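Beta-N-acetylhexosaminidase (Streptomyces plicatus, PDB 5FD0) probably hydrolyses terminal non-reducing N-acetyl-beta-D-hexosamine residues from glycans, as a family 20 glycoside hydrolase with a TIM-barrel catalytic domain. Local coordinates at residues Asp165-Phe170 / His192-Asp197; Val248-Met253 / Gly317-His322. All coordinates share one frame; numbering follows the deposited sequence.

Contact 1 (Asp165-Phe170 / His192-Asp197); sequences DVSRHF and HLHLSD. With NAG (2-acetamido-2-deoxy-beta-D-glucopyranose), chain B.
Arg168 bends at chi2 (50°), is extended at the next bond, and its guanidinium is turned across the carboxylate of Asp197; that carboxylate is brought round by a CG anti to the backbone N (chi1 -151°). The two groups cross with their planes 37° apart. Arg168 NH2 forms a salt bridge with Asp197 OD1 at 3.1 Å, while Asp197 OD2 lies over one guanidinium face, offset toward its rim. At the guanidinium edge, Arg168 NH1 bridges to Asp165 OD2 (3.0 Å). Arg168 NH1 also donates to NAG O4 (2.7 Å) and Arg168 NH2 to NAG O3 (2.9 Å). Asp197 OD2 also accepts from His194 NE2 at 2.7 Å through its anti lone pair, close to the ring plane. An acid in the guanidinium plane and another over its face fix the rotation of the group that bonds the 3- and 4-hydroxyls. Asp165 OD1 closes an Asx turn with Ser167 N, and Ser167 OG donates to His194 O (3.0 Å) from above the carbonyl plane. Asp165 and His194 form a parallel beta bridge between neighbouring strands 159-165 and 190-194 of the TIM barrel; Leu195 packs against Tyr233 of helix 230-242 and Pro249 of strand 246-250.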
loop_
_atom_site.group_PDB
_atom_site.type_symbol
_atom_site.label_atom_id
_atom_site.label_comp_id
_atom_site.label_asym_id
_atom_site.label_seq_id
_atom_site.Cartn_x
_atom_site.Cartn_y
_atom_site.Cartn_z
ATOM N N ASP A 165 6.605 -3.797 -6.144
ATOM C CA ASP A 165 7.826 -3.825 -6.939
ATOM C C ASP A 165 7.430 -4.128 -8.381
ATOM O O ASP A 165 6.998 -5.244 -8.687
ATOM C CB ASP A 165 8.776 -4.866 -6.355
ATOM C CG ASP A 165 10.023 -5.125 -7.203
ATOM O OD1 ASP A 165 10.276 -4.455 -8.243
ATOM O OD2 ASP A 165 10.781 -6.027 -6.770
ATOM N N VAL A 166 7.544 -3.138 -9.266
ATOM C CA VAL A 166 7.308 -3.364 -10.694
ATOM C C VAL A 166 8.617 -3.391 -11.478
ATOM O O VAL A 166 8.600 -3.420 -12.715
ATOM C CB VAL A 166 6.329 -2.335 -11.278
ATOM C CG1 VAL A 166 4.975 -2.423 -10.590
ATOM C CG2 VAL A 166 6.905 -0.930 -11.218
ATOM N N SER A 167 9.755 -3.406 -10.777
ATOM C CA SER A 167 11.070 -3.491 -11.402
ATOM C C SER A 167 11.493 -4.936 -11.632
ATOM O O SER A 167 12.014 -5.265 -12.703
ATOM C CB SER A 167 12.111 -2.790 -10.530
ATOM O OG SER A 167 11.856 -1.394 -10.424
ATOM N N ARG A 168 11.270 -5.814 -10.655
ATOM C CA ARG A 168 11.780 -7.174 -10.790
ATOM C C ARG A 168 10.963 -7.955 -11.810
ATOM O O ARG A 168 11.522 -8.580 -12.711
ATOM C CB ARG A 168 11.807 -7.861 -9.431
ATOM C CG ARG A 168 13.083 -7.581 -8.668
ATOM C CD ARG A 168 13.462 -6.097 -8.591
ATOM N NE ARG A 168 14.703 -5.955 -7.825
ATOM C CZ ARG A 168 14.768 -5.896 -6.492
ATOM N NH1 ARG A 168 13.650 -5.918 -5.771
ATOM N NH2 ARG A 168 15.956 -5.811 -5.875
ATOM N N HIS A 169 9.639 -7.921 -11.698
ATOM C CA HIS A 169 8.765 -8.205 -12.826
ATOM C C HIS A 169 7.844 -7.017 -13.019
ATOM O O HIS A 169 7.308 -6.474 -12.052
ATOM C CB HIS A 169 7.918 -9.453 -12.645
ATOM C CG HIS A 169 8.715 -10.718 -12.681
ATOM N ND1 HIS A 169 9.285 -11.259 -11.558
ATOM C CD2 HIS A 169 9.070 -11.525 -13.707
ATOM C CE1 HIS A 169 9.936 -12.367 -11.879
ATOM N NE2 HIS A 169 9.828 -12.546 -13.180
ATOM N N PHE A 170 7.689 -6.623 -14.276
ATOM C CA PHE A 170 6.844 -5.493 -14.618
ATOM C C PHE A 170 5.378 -5.898 -14.536
ATOM O O PHE A 170 4.997 -7.009 -14.922
ATOM C CB PHE A 170 7.149 -5.007 -16.030
ATOM C CG PHE A 170 6.318 -3.837 -16.459
ATOM C CD1 PHE A 170 6.455 -2.611 -15.833
ATOM C CD2 PHE A 170 5.413 -3.961 -17.499
ATOM C CE1 PHE A 170 5.702 -1.528 -16.244
ATOM C CE2 PHE A 170 4.673 -2.880 -17.918
ATOM C CZ PHE A 170 4.820 -1.678 -17.301
ATOM N N HIS A 192 3.244 2.897 -2.581
ATOM C CA HIS A 192 4.653 3.061 -2.868
ATOM C C HIS A 192 4.968 2.190 -4.078
ATOM O O HIS A 192 4.698 0.983 -4.063
ATOM C CB HIS A 192 5.432 2.670 -1.604
ATOM C CG HIS A 192 6.920 2.594 -1.757
ATOM N ND1 HIS A 192 7.698 1.965 -0.817
ATOM C CD2 HIS A 192 7.771 3.018 -2.722
ATOM C CE1 HIS A 192 8.963 2.006 -1.186
ATOM N NE2 HIS A 192 9.035 2.631 -2.346
ATOM N N LEU A 193 5.457 2.810 -5.152
ATOM C CA LEU A 193 5.824 2.098 -6.371
ATOM C C LEU A 193 7.340 2.091 -6.507
ATOM O O LEU A 193 7.974 3.151 -6.543
ATOM C CB LEU A 193 5.204 2.746 -7.599
ATOM C CG LEU A 193 3.689 2.704 -7.699
ATOM C CD1 LEU A 193 3.255 3.439 -8.957
ATOM C CD2 LEU A 193 3.213 1.250 -7.728
ATOM N N HIS A 194 7.906 0.900 -6.582
ATOM C CA HIS A 194 9.342 0.717 -6.715
ATOM C C HIS A 194 9.616 0.644 -8.216
ATOM O O HIS A 194 9.553 -0.423 -8.829
ATOM C CB HIS A 194 9.756 -0.535 -5.956
ATOM C CG HIS A 194 11.232 -0.728 -5.865
ATOM N ND1 HIS A 194 11.993 -0.139 -4.884
ATOM C CD2 HIS A 194 12.078 -1.459 -6.620
ATOM C CE1 HIS A 194 13.257 -0.485 -5.048
ATOM N NE2 HIS A 194 13.337 -1.288 -6.091
ATOM N N LEU A 195 9.884 1.815 -8.812
ATOM C CA LEU A 195 9.904 2.035 -10.258
ATOM C C LEU A 195 11.237 1.730 -10.926
ATOM O O LEU A 195 11.303 1.708 -12.166
ATOM C CB LEU A 195 9.534 3.492 -10.568
ATOM C CG LEU A 195 8.105 3.910 -10.234
ATOM C CD1 LEU A 195 7.979 5.390 -10.394
ATOM C CD2 LEU A 195 7.150 3.191 -11.149
ATOM N N SER A 196 12.293 1.481 -10.167
ATOM C CA SER A 196 13.580 1.179 -10.777
ATOM C C SER A 196 14.394 0.291 -9.853
ATOM O O SER A 196 14.313 0.392 -8.625
ATOM C CB SER A 196 14.375 2.449 -11.124
ATOM O OG SER A 196 14.783 3.151 -9.973
ATOM N N ASP A 197 15.151 -0.602 -10.470
ATOM C CA ASP A 197 16.068 -1.460 -9.744
ATOM C C ASP A 197 17.095 -1.982 -10.746
ATOM O O ASP A 197 17.290 -1.397 -11.820
ATOM C CB ASP A 197 15.303 -2.579 -9.023
ATOM C CG ASP A 197 16.019 -3.029 -7.758
ATOM O OD1 ASP A 197 17.052 -3.721 -7.888
ATOM O OD2 ASP A 197 15.587 -2.669 -6.644
HETATM C C1 NAG B . 15.906 -6.780 0.280
HETATM C C2 NAG B . 16.038 -5.725 -0.835
HETATM C C3 NAG B . 15.018 -5.814 -1.938
HETATM C C4 NAG B . 14.693 -7.212 -2.327
HETATM C C5 NAG B . 14.169 -7.836 -1.047
HETATM C C6 NAG B . 13.546 -9.186 -1.199
HETATM C C7 NAG B . 14.983 -3.949 0.509
HETATM C C8 NAG B . 15.033 -2.521 0.996
HETATM N N2 NAG B . 15.992 -4.374 -0.277
HETATM O O1 NAG B . 17.167 -7.133 0.682
HETATM O O3 NAG B . 15.537 -5.142 -3.117
HETATM O O4 NAG B . 13.712 -7.207 -3.359
HETATM O O5 NAG B . 15.292 -7.993 -0.141
HETATM O O6 NAG B . 12.947 -9.583 0.012
HETATM O O7 NAG B . 14.078 -4.653 0.826
#

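Contact 2 (Val248-Met253 / Gly317-His322); sequences VPEIDM and GGDEAH. With NAG (2-acetamido-2-deoxy-beta-D-glucopyranose), chain B.
The floor of the sugar pocket in this TIM barrel is built where the loop after strand 313-315 carries the Asp-Glu pair that, in family 20 enzymes, serves substrate-assisted catalysis: the aspartate orients the 2-acetamido group and the glutamate is the general acid/base. Consistent with these roles, Asp319 OD2 accepts from NAG N2 at 3.1 Å, and Glu320 OE2 lies very close to the anomeric hydroxyl, NAG O1. Asp319 CG sits between its backbone N and carbonyl carbon (chi1 61°), which puts the carboxylate between Asp252 and the acetamido group, whose methyl, NAG C8, rests 3.6 Å from Asp319 CB. The Asp252 side chain crosses that of Asp319 at about a right angle, although the carboxylates are nearly coplanar (28°). Asp252 OD2 and Asp319 OD1 approach to 2.5 Å. Asp252 OD1 accepts from Gly318 N (3.0 Å), tying a second-shell acid to the loop of the first-shell one. Gly317 CA packs 3.3 Å from Glu250 OE2 and also against Asp252 OD1, and its positive phi favours glycine. Trp350 holds Glu250 OE2, and histidines of strand 190-194 its OE1. A water fastens the loop, donating to Asp252 OD1 and, at 2.8 Å, to Asp319 O.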
loop_
_atom_site.group_PDB
_atom_site.type_symbol
_atom_site.label_atom_id
_atom_site.label_comp_id
_atom_site.label_asym_id
_atom_site.label_seq_id
_atom_site.Cartn_x
_atom_site.Cartn_y
_atom_site.Cartn_z
ATOM N N VAL A 248 3.460 7.212 -3.883
ATOM C CA VAL A 248 4.826 7.527 -3.472
ATOM C C VAL A 248 5.781 6.809 -4.411
ATOM O O VAL A 248 6.019 5.594 -4.255
ATOM C CB VAL A 248 5.063 7.111 -2.021
ATOM C CG1 VAL A 248 6.462 7.425 -1.612
ATOM C CG2 VAL A 248 4.050 7.810 -1.095
ATOM N N PRO A 249 6.339 7.493 -5.401
ATOM C CA PRO A 249 7.235 6.810 -6.326
ATOM C C PRO A 249 8.632 6.708 -5.727
ATOM O O PRO A 249 9.076 7.568 -4.961
ATOM C CB PRO A 249 7.205 7.709 -7.560
ATOM C CG PRO A 249 7.016 9.085 -6.985
ATOM C CD PRO A 249 6.121 8.897 -5.797
ATOM N N GLU A 250 9.319 5.636 -6.090
ATOM C CA GLU A 250 10.703 5.411 -5.687
ATOM C C GLU A 250 11.597 5.228 -6.899
ATOM O O GLU A 250 11.336 4.355 -7.733
ATOM C CB GLU A 250 10.860 4.168 -4.812
ATOM C CG GLU A 250 12.300 4.004 -4.264
ATOM C CD GLU A 250 12.490 2.706 -3.537
ATOM O OE1 GLU A 250 11.477 2.044 -3.222
ATOM O OE2 GLU A 250 13.663 2.341 -3.299
ATOM N N ILE A 251 12.678 6.013 -6.949
ATOM C CA ILE A 251 13.835 5.765 -7.807
ATOM C C ILE A 251 15.002 5.477 -6.871
ATOM O O ILE A 251 15.485 6.382 -6.184
ATOM C CB ILE A 251 14.150 6.955 -8.716
ATOM C CG1 ILE A 251 12.946 7.268 -9.618
ATOM C CG2 ILE A 251 15.401 6.683 -9.548
ATOM C CD1 ILE A 251 12.676 6.225 -10.713
ATOM N N ASP A 252 15.412 4.214 -6.798
ATOM C CA ASP A 252 16.369 3.785 -5.794
ATOM C C ASP A 252 17.763 4.263 -6.194
ATOM O O ASP A 252 18.185 4.085 -7.343
ATOM C CB ASP A 252 16.322 2.261 -5.665
ATOM C CG ASP A 252 16.893 1.753 -4.345
ATOM O OD1 ASP A 252 17.686 2.497 -3.708
ATOM O OD2 ASP A 252 16.536 0.603 -3.961
ATOM N N MET A 253 18.459 4.896 -5.264
ATOM C CA MET A 253 19.816 5.366 -5.533
ATOM C C MET A 253 20.619 5.447 -4.247
ATOM O O MET A 253 20.033 5.641 -3.173
ATOM C CB MET A 253 19.779 6.738 -6.214
ATOM C CG MET A 253 19.080 7.790 -5.378
ATOM S SD MET A 253 18.802 9.363 -6.245
ATOM C CE MET A 253 17.659 8.847 -7.539
ATOM N N GLY A 317 15.099 5.781 -2.022
ATOM C CA GLY A 317 15.674 4.473 -1.743
ATOM C C GLY A 317 16.868 4.600 -0.810
ATOM O O GLY A 317 16.729 5.148 0.284
ATOM N N GLY A 318 18.030 4.117 -1.230
ATOM C CA GLY A 318 19.246 4.148 -0.425
ATOM C C GLY A 318 19.646 2.834 0.195
ATOM O O GLY A 318 20.631 2.799 0.959
ATOM N N ASP A 319 18.910 1.762 -0.081
ATOM C CA ASP A 319 19.218 0.453 0.467
ATOM C C ASP A 319 20.323 -0.249 -0.331
ATOM O O ASP A 319 20.471 -0.073 -1.549
ATOM C CB ASP A 319 17.975 -0.441 0.463
ATOM C CG ASP A 319 17.456 -0.672 -0.931
ATOM O OD1 ASP A 319 17.200 0.355 -1.615
ATOM O OD2 ASP A 319 17.367 -1.854 -1.360
ATOM N N GLU A 320 21.109 -1.046 0.385
ATOM C CA GLU A 320 22.006 -2.020 -0.219
ATOM C C GLU A 320 22.912 -1.392 -1.270
ATOM O O GLU A 320 23.191 -1.975 -2.322
ATOM C CB GLU A 320 21.200 -3.188 -0.791
ATOM C CG GLU A 320 20.491 -3.999 0.313
ATOM C CD GLU A 320 19.503 -5.038 -0.212
ATOM O OE1 GLU A 320 18.964 -4.859 -1.334
ATOM O OE2 GLU A 320 19.265 -6.048 0.500
ATOM N N ALA A 321 23.415 -0.196 -0.968
ATOM C CA ALA A 321 24.439 0.426 -1.789
ATOM C C ALA A 321 25.809 -0.142 -1.402
ATOM O O ALA A 321 26.744 0.568 -1.028
ATOM C CB ALA A 321 24.397 1.944 -1.640
ATOM N N HIS A 322 25.915 -1.461 -1.533
ATOM C CA HIS A 322 27.077 -2.186 -1.033
ATOM C C HIS A 322 28.290 -2.084 -1.951
ATOM O O HIS A 322 29.366 -2.543 -1.571
ATOM C CB HIS A 322 26.690 -3.632 -0.794
ATOM C CG HIS A 322 25.678 -3.790 0.303
ATOM N ND1 HIS A 322 25.661 -2.972 1.413
ATOM C CD2 HIS A 322 24.644 -4.652 0.455
ATOM C CE1 HIS A 322 24.667 -3.331 2.206
ATOM N NE2 HIS A 322 24.034 -4.344 1.647
HETATM C C1 NAG B . 15.906 -6.780 0.280
HETATM C C2 NAG B . 16.038 -5.725 -0.835
HETATM C C3 NAG B . 15.018 -5.814 -1.938
HETATM C C4 NAG B . 14.693 -7.212 -2.327
HETATM C C5 NAG B . 14.169 -7.836 -1.047
HETATM C C6 NAG B . 13.546 -9.186 -1.199
HETATM C C7 NAG B . 14.983 -3.949 0.509
HETATM C C8 NAG B . 15.033 -2.521 0.996
HETATM N N2 NAG B . 15.992 -4.374 -0.277
HETATM O O1 NAG B . 17.167 -7.133 0.682
HETATM O O3 NAG B . 15.537 -5.142 -3.117
HETATM O O4 NAG B . 13.712 -7.207 -3.359
HETATM O O5 NAG B . 15.292 -7.993 -0.141
HETATM O O6 NAG B . 12.947 -9.583 0.012
HETATM O O7 NAG B . 14.078 -4.653 0.826
HETATM O O HOH W 1 20.459 2.342 -2.978
#

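Overall arrangement
Both contacts are buried and lie at the C-terminal ends of barrel strands, their centres about 11 Å apart, and both touch the same NAG. Contact 1 joins strand 190-194 and its exit to the end of strand 159-165 and the loop after it, whereas contact 2 spans from strand 246-250 to the loop after strand 313-315. Their chemistry divides accordingly: an arginine balanced by acids meets the 3- and 4-hydroxyls in contact 1, while in contact 2 two carboxylates of the 317-322 loop meet the acetamido and anomeric groups, backed by second-shell acids. Glu250 links them, its OE1 lying 2.7 Å from His192 NE2 and 2.8 Å from His194 ND1, probable hydrogen bonds. His256 likewise serves both, bonding Asp197 and Glu320.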